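Local coordinates for protein coronin (Toxoplasma gondii, PDB 4OZU) that probably binds actin filaments and is represented here by its N-terminal WD40 beta-propeller domain, at residues 234-239 with 248-253; 220-225 with 271-276. All coordinates share one frame; numbering follows the deposited sequence.

How the contacts relate
Contact 1 joins the second and third strands of one propeller blade, and contact 2 lays the innermost strand of that blade beside the innermost strand of the next. Their centres are about 9 Å apart, with contact 1 nested in the chain inside the loop closed by contact 2. Strand 233-239 borders strand 220-223, and Phe235 N lies 2.8 Å from Thr222 O, a probable hydrogen bond. Thr237 OG1 hydrogen-bonds to Leu271 O of the next blade at 2.6 Å. The centre of contact 2 is about 8 Å from the centre of the chain, that of contact 1 about 16 Å; a Tris molecule, probably from crystallisation, lies near the Trp250 side chain.

Contact 1 of 2, residues 234-239 with 248-253; sequences VFTTGF and AIWDTR
Between these segments, Trp250 and Phe235 are both met at ring edges. At the indole edge, Trp250 NE1 gives a nearly straight hydrogen bond (168°) to Thr236 OG1 at 2.9 Å, the acceptor only 6° out of the ring plane. Chi1 of -51°, with CG anti to the carbonyl carbon, turns the indole edge toward strand 234-239, where CD1 also comes 3.6 Å from Val234 O. Because Thr236 OG1 is also hydrogen-bonded to His213 NE2, this hydroxyl links histidine and tryptophan, as in the hydrogen-bond network characteristic of WD40 blades; Trp250 and Asp251 form the Trp-Asp dipeptide that names the repeat. On the other face of the sheet, the edge of Phe235 meets Ile249, CD1 to CG1 4.0 Å.

The backbones form antiparallel pairs. Val234 with Trp250 and Thr236 with Ala248 are hydrogen-bonded, each through two N-H···O bonds, Thr236 N to Ala248 O being 2.9 Å. Phe235 with Ile249 between them is non-hydrogen-bonded, and Phe235 CA approaches Ala248 O at 3.4 Å in a CA-H···O contact. Past the strand end, Thr252 CG2 packs 3.9 Å from Val234 CG2, while Asp251 OD1 accepts from Arg253 N in an Asx turn.

The hairpin lies inside its blade, strand 220-223 bordering one side and strand 260-265 the other. Leu196 of strand 195-200, in the preceding blade, packs against Val234, Thr236 and Trp250, so the face carrying these residues turns toward that blade.

Contact 2 of 2, residues 220-225 with 271-276; sequences KCTWID and LYPIFD
Apolar packing carries most of this contact, and Ile224 against Phe275 is its clearest piece. Ile224 CG2 sits over the centre of the Phe275 ring in a CH-pi contact, 3.8 Å from the centroid and 12° off the ring normal. Phe275 holds CG anti to its own backbone N (chi1 -170°), which carries the ring across to the end of strand 220-223. A little way along the strands Thr222 and Pro273 pass side by side, pointing opposite ways, with Thr222 CG2 3.8 Å from Pro273 CB. Further back, Pro273 CD touches Lys220 CB, also at 3.8 Å.

Carbonyl oxygens also approach the carbon atoms. Asp225 O lies at the edge of the Phe275 ring, in its plane, 3.3 Å from CE2, and Leu271 O comes 3.4 Å from Lys220 CB.

The polar links are few. Lys220 NZ donates to Tyr272 OH at 3.2 Å, a bend at chi2 (-79°) swinging the outer lysine chain obliquely across the end of the phenol. The ammonium has further partners in a salt bridge to Glu35 and a hydrogen bond to Leu176 O, so the tyrosine is one of several groups gripping this buried lysine. Where the backbones stand apart, a water links strand to strand, accepting from Phe275 N at 3.0 Å and hydrogen-bonded to the Thr222 hydroxyl OG1.

Strands 220-223 and 271-275 run parallel, with axes 6.2 Å apart at closest, yet belong to different sheets: they are the innermost strands of successive blades. Phe235 of strand 233-239 packs against both Ile224 and Pro273, and Phe317 of strand 317-319 lies against Tyr272 and Ile274 from the following blade.

Contact 1 of 2, residues 234-239 with 248-253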
loop_
_atom_site.group_PDB
_atom_site.type_symbol
_atom_site.label_atom_id
_atom_site.label_comp_id
_atom_site.label_asym_id
_atom_site.label_seq_id
_atom_site.Cartn_x
_atom_site.Cartn_y
_atom_site.Cartn_z
ATOM N N VAL A 234 12.362 -1.446 8.880
ATOM C CA VAL A 234 10.970 -1.859 8.749
ATOM C C VAL A 234 10.178 -1.263 9.899
ATOM O O VAL A 234 10.706 -1.109 10.998
ATOM C CB VAL A 234 10.820 -3.399 8.766
ATOM C CG1 VAL A 234 9.344 -3.811 8.784
ATOM C CG2 VAL A 234 11.514 -4.005 7.576
ATOM N N PHE A 235 8.921 -0.927 9.629
ATOM C CA PHE A 235 8.022 -0.312 10.611
ATOM C C PHE A 235 6.863 -1.250 10.903
ATOM O O PHE A 235 6.281 -1.783 9.969
ATOM C CB PHE A 235 7.479 1.011 10.075
ATOM C CG PHE A 235 6.548 1.729 11.025
ATOM C CD1 PHE A 235 7.052 2.487 12.069
ATOM C CD2 PHE A 235 5.172 1.666 10.851
ATOM C CE1 PHE A 235 6.203 3.162 12.927
ATOM C CE2 PHE A 235 4.322 2.333 11.710
ATOM C CZ PHE A 235 4.840 3.086 12.748
ATOM N N THR A 236 6.523 -1.452 12.177
ATOM C CA THR A 236 5.350 -2.255 12.521
ATOM C C THR A 236 4.392 -1.499 13.415
ATOM O O THR A 236 4.801 -0.629 14.186
ATOM C CB THR A 236 5.716 -3.577 13.247
ATOM O OG1 THR A 236 6.428 -3.284 14.455
ATOM C CG2 THR A 236 6.556 -4.472 12.363
ATOM N N THR A 237 3.112 -1.840 13.273
ATOM C CA THR A 237 2.078 -1.481 14.234
ATOM C C THR A 237 1.575 -2.757 14.864
ATOM O O THR A 237 1.643 -3.822 14.258
ATOM C CB THR A 237 0.883 -0.768 13.591
ATOM O OG1 THR A 237 0.210 -1.683 12.716
ATOM C CG2 THR A 237 1.326 0.457 12.814
ATOM N N GLY A 238 1.037 -2.646 16.063
ATOM C CA GLY A 238 0.504 -3.805 16.737
ATOM C C GLY A 238 -0.056 -3.417 18.077
ATOM O O GLY A 238 -0.385 -2.251 18.315
ATOM N N PHE A 239 -0.166 -4.402 18.954
ATOM C CA PHE A 239 -0.782 -4.193 20.250
ATOM C C PHE A 239 0.153 -4.645 21.363
ATOM O O PHE A 239 0.853 -5.656 21.234
ATOM C CB PHE A 239 -2.115 -4.934 20.317
ATOM C CG PHE A 239 -3.141 -4.416 19.346
ATOM C CD1 PHE A 239 -3.051 -4.719 17.997
ATOM C CD2 PHE A 239 -4.186 -3.616 19.780
ATOM C CE1 PHE A 239 -3.990 -4.237 17.096
ATOM C CE2 PHE A 239 -5.134 -3.137 18.886
ATOM C CZ PHE A 239 -5.034 -3.447 17.544
ATOM N N ALA A 248 6.710 0.189 16.243
ATOM C CA ALA A 248 8.131 -0.062 16.393
ATOM C C ALA A 248 8.857 0.113 15.074
ATOM O O ALA A 248 8.293 -0.125 14.004
ATOM C CB ALA A 248 8.372 -1.452 16.943
ATOM N N ILE A 249 10.106 0.560 15.179
ATOM C CA ILE A 249 11.041 0.610 14.060
ATOM C C ILE A 249 12.090 -0.475 14.282
ATOM O O ILE A 249 12.623 -0.606 15.385
ATOM C CB ILE A 249 11.720 1.989 13.936
ATOM C CG1 ILE A 249 10.687 3.056 13.564
ATOM C CG2 ILE A 249 12.858 1.945 12.899
ATOM C CD1 ILE A 249 11.234 4.470 13.533
ATOM N N TRP A 250 12.357 -1.247 13.234
ATOM C CA TRP A 250 13.300 -2.356 13.284
ATOM C C TRP A 250 14.382 -2.181 12.252
ATOM O O TRP A 250 14.119 -1.757 11.129
ATOM C CB TRP A 250 12.602 -3.691 13.030
ATOM C CG TRP A 250 11.417 -3.883 13.877
ATOM C CD1 TRP A 250 10.154 -3.417 13.641
ATOM C CD2 TRP A 250 11.363 -4.587 15.121
ATOM N NE1 TRP A 250 9.318 -3.794 14.658
ATOM C CE2 TRP A 250 10.036 -4.507 15.582
ATOM C CE3 TRP A 250 12.307 -5.270 15.888
ATOM C CZ2 TRP A 250 9.631 -5.091 16.777
ATOM C CZ3 TRP A 250 11.905 -5.847 17.069
ATOM C CH2 TRP A 250 10.576 -5.756 17.506
ATOM N N ASP A 251 15.587 -2.548 12.653
ATOM C CA ASP A 251 16.737 -2.639 11.771
ATOM C C ASP A 251 16.971 -4.114 11.472
ATOM O O ASP A 251 17.325 -4.882 12.367
ATOM C CB ASP A 251 17.956 -2.009 12.439
ATOM C CG ASP A 251 19.210 -2.088 11.589
ATOM O OD1 ASP A 251 19.177 -2.680 10.488
ATOM O OD2 ASP A 251 20.243 -1.550 12.037
ATOM N N THR A 252 16.768 -4.518 10.221
ATOM C CA THR A 252 16.848 -5.936 9.876
ATOM C C THR A 252 18.265 -6.495 9.963
ATOM O O THR A 252 18.466 -7.709 9.868
ATOM C CB THR A 252 16.294 -6.205 8.463
ATOM O OG1 THR A 252 16.941 -5.353 7.513
ATOM C CG2 THR A 252 14.797 -5.945 8.432
ATOM N N ARG A 253 19.244 -5.617 10.161
ATOM C CA ARG A 253 20.630 -6.034 10.349
ATOM C C ARG A 253 20.994 -6.186 11.832
ATOM O O ARG A 253 22.048 -6.737 12.177
ATOM C CB ARG A 253 21.570 -5.032 9.684
ATOM C CG ARG A 253 21.571 -5.113 8.175
ATOM C CD ARG A 253 22.713 -4.314 7.571
ATOM N NE ARG A 253 22.759 -4.467 6.118
ATOM C CZ ARG A 253 22.071 -3.723 5.256
ATOM N NH1 ARG A 253 21.273 -2.744 5.683
ATOM N NH2 ARG A 253 22.186 -3.958 3.957
#

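Contact 2 of 2, residues 220-225 with 271-276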
loop_
_atom_site.group_PDB
_atom_site.type_symbol
_atom_site.label_atom_id
_atom_site.label_comp_id
_atom_site.label_asym_id
_atom_site.label_seq_id
_atom_site.Cartn_x
_atom_site.Cartn_y
_atom_site.Cartn_z
ATOM N N LYS A 220 0.853 -5.204 11.712
ATOM C CA LYS A 220 0.961 -4.851 10.300
ATOM C C LYS A 220 2.323 -4.222 10.092
ATOM O O LYS A 220 2.846 -3.591 11.001
ATOM C CB LYS A 220 -0.148 -3.876 9.887
ATOM C CG LYS A 220 -1.567 -4.376 10.112
ATOM C CD LYS A 220 -2.010 -5.334 9.017
ATOM C CE LYS A 220 -3.402 -5.876 9.294
ATOM N NZ LYS A 220 -3.919 -6.764 8.207
ATOM N N CYS A 221 2.901 -4.379 8.907
ATOM C CA CYS A 221 4.205 -3.791 8.647
ATOM C C CYS A 221 4.262 -3.060 7.319
ATOM O O CYS A 221 3.394 -3.205 6.466
ATOM C CB CYS A 221 5.303 -4.857 8.679
ATOM S SG CYS A 221 5.370 -5.933 7.205
ATOM N N THR A 222 5.290 -2.234 7.190
ATOM C CA THR A 222 5.704 -1.701 5.909
ATOM C C THR A 222 7.183 -1.335 6.024
ATOM O O THR A 222 7.707 -1.201 7.129
ATOM C CB THR A 222 4.869 -0.487 5.492
ATOM O OG1 THR A 222 5.079 -0.217 4.100
ATOM C CG2 THR A 222 5.227 0.728 6.320
ATOM N N TRP A 223 7.855 -1.177 4.892
ATOM C CA TRP A 223 9.256 -0.795 4.902
ATOM C C TRP A 223 9.390 0.714 5.012
ATOM O O TRP A 223 8.539 1.449 4.515
ATOM C CB TRP A 223 9.954 -1.295 3.643
ATOM C CG TRP A 223 10.169 -2.754 3.659
ATOM C CD1 TRP A 223 9.259 -3.713 3.347
ATOM C CD2 TRP A 223 11.379 -3.439 4.006
ATOM N NE1 TRP A 223 9.823 -4.963 3.475
ATOM C CE2 TRP A 223 11.125 -4.820 3.882
ATOM C CE3 TRP A 223 12.651 -3.021 4.405
ATOM C CZ2 TRP A 223 12.093 -5.783 4.140
ATOM C CZ3 TRP A 223 13.613 -3.986 4.666
ATOM C CH2 TRP A 223 13.326 -5.349 4.532
ATOM N N ILE A 224 10.452 1.159 5.677
ATOM C CA ILE A 224 10.747 2.574 5.788
ATOM C C ILE A 224 12.211 2.810 5.411
ATOM O O ILE A 224 12.961 3.455 6.138
ATOM C CB ILE A 224 10.424 3.113 7.209
ATOM C CG1 ILE A 224 11.098 2.250 8.284
ATOM C CG2 ILE A 224 8.913 3.154 7.412
ATOM C CD1 ILE A 224 10.897 2.747 9.705
ATOM N N ASP A 225 12.602 2.252 4.263
ATOM C CA ASP A 225 13.866 2.593 3.621
ATOM C C ASP A 225 13.561 3.615 2.510
ATOM O O ASP A 225 12.845 4.584 2.759
ATOM C CB ASP A 225 14.605 1.330 3.116
ATOM C CG ASP A 225 13.749 0.409 2.228
ATOM O OD1 ASP A 225 12.504 0.492 2.206
ATOM O OD2 ASP A 225 14.353 -0.452 1.555
ATOM N N LEU A 271 -3.766 -1.071 12.815
ATOM C CA LEU A 271 -3.345 0.110 12.078
ATOM C C LEU A 271 -2.513 -0.261 10.858
ATOM O O LEU A 271 -1.514 -0.974 10.963
ATOM C CB LEU A 271 -2.548 1.050 12.984
ATOM C CG LEU A 271 -3.364 1.744 14.081
ATOM C CD1 LEU A 271 -2.449 2.392 15.103
ATOM C CD2 LEU A 271 -4.320 2.768 13.496
ATOM N N TYR A 272 -2.960 0.213 9.700
ATOM C CA TYR A 272 -2.215 0.082 8.456
ATOM C C TYR A 272 -1.235 1.233 8.330
ATOM O O TYR A 272 -1.654 2.395 8.303
ATOM C CB TYR A 272 -3.165 0.060 7.255
ATOM C CG TYR A 272 -3.983 -1.204 7.196
ATOM C CD1 TYR A 272 -3.504 -2.326 6.531
ATOM C CD2 TYR A 272 -5.214 -1.293 7.834
ATOM C CE1 TYR A 272 -4.232 -3.496 6.492
ATOM C CE2 TYR A 272 -5.953 -2.462 7.795
ATOM C CZ TYR A 272 -5.450 -3.560 7.126
ATOM O OH TYR A 272 -6.166 -4.726 7.080
ATOM N N PRO A 273 0.069 0.925 8.274
ATOM C CA PRO A 273 1.079 1.959 8.042
ATOM C C PRO A 273 1.290 2.223 6.557
ATOM O O PRO A 273 1.430 1.277 5.779
ATOM C CB PRO A 273 2.335 1.365 8.680
ATOM C CG PRO A 273 2.177 -0.105 8.476
ATOM C CD PRO A 273 0.692 -0.387 8.538
ATOM N N ILE A 274 1.295 3.502 6.181
ATOM C CA ILE A 274 1.563 3.932 4.813
ATOM C C ILE A 274 2.769 4.860 4.806
ATOM O O ILE A 274 2.730 5.926 5.426
ATOM C CB ILE A 274 0.352 4.667 4.200
ATOM C CG1 ILE A 274 -0.889 3.765 4.216
ATOM C CG2 ILE A 274 0.662 5.146 2.793
ATOM C CD1 ILE A 274 -0.747 2.478 3.424
ATOM N N PHE A 275 3.833 4.458 4.114
ATOM C CA PHE A 275 5.057 5.251 4.058
ATOM C C PHE A 275 5.218 5.972 2.726
ATOM O O PHE A 275 5.158 5.360 1.661
ATOM C CB PHE A 275 6.277 4.363 4.308
ATOM C CG PHE A 275 7.565 5.125 4.516
ATOM C CD1 PHE A 275 7.647 6.148 5.449
ATOM C CD2 PHE A 275 8.706 4.786 3.805
ATOM C CE1 PHE A 275 8.835 6.823 5.655
ATOM C CE2 PHE A 275 9.898 5.460 4.005
ATOM C CZ PHE A 275 9.965 6.474 4.930
ATOM N N ASP A 276 5.407 7.283 2.818
ATOM C CA ASP A 276 5.820 8.116 1.696
ATOM C C ASP A 276 7.343 8.112 1.704
ATOM O O ASP A 276 7.971 8.835 2.470
ATOM C CB ASP A 276 5.243 9.532 1.839
ATOM C CG ASP A 276 5.771 10.521 0.792
ATOM O OD1 ASP A 276 6.671 10.162 -0.001
ATOM O OD2 ASP A 276 5.292 11.692 0.791
HETATM O O HOH W 1 3.968 1.856 2.648
#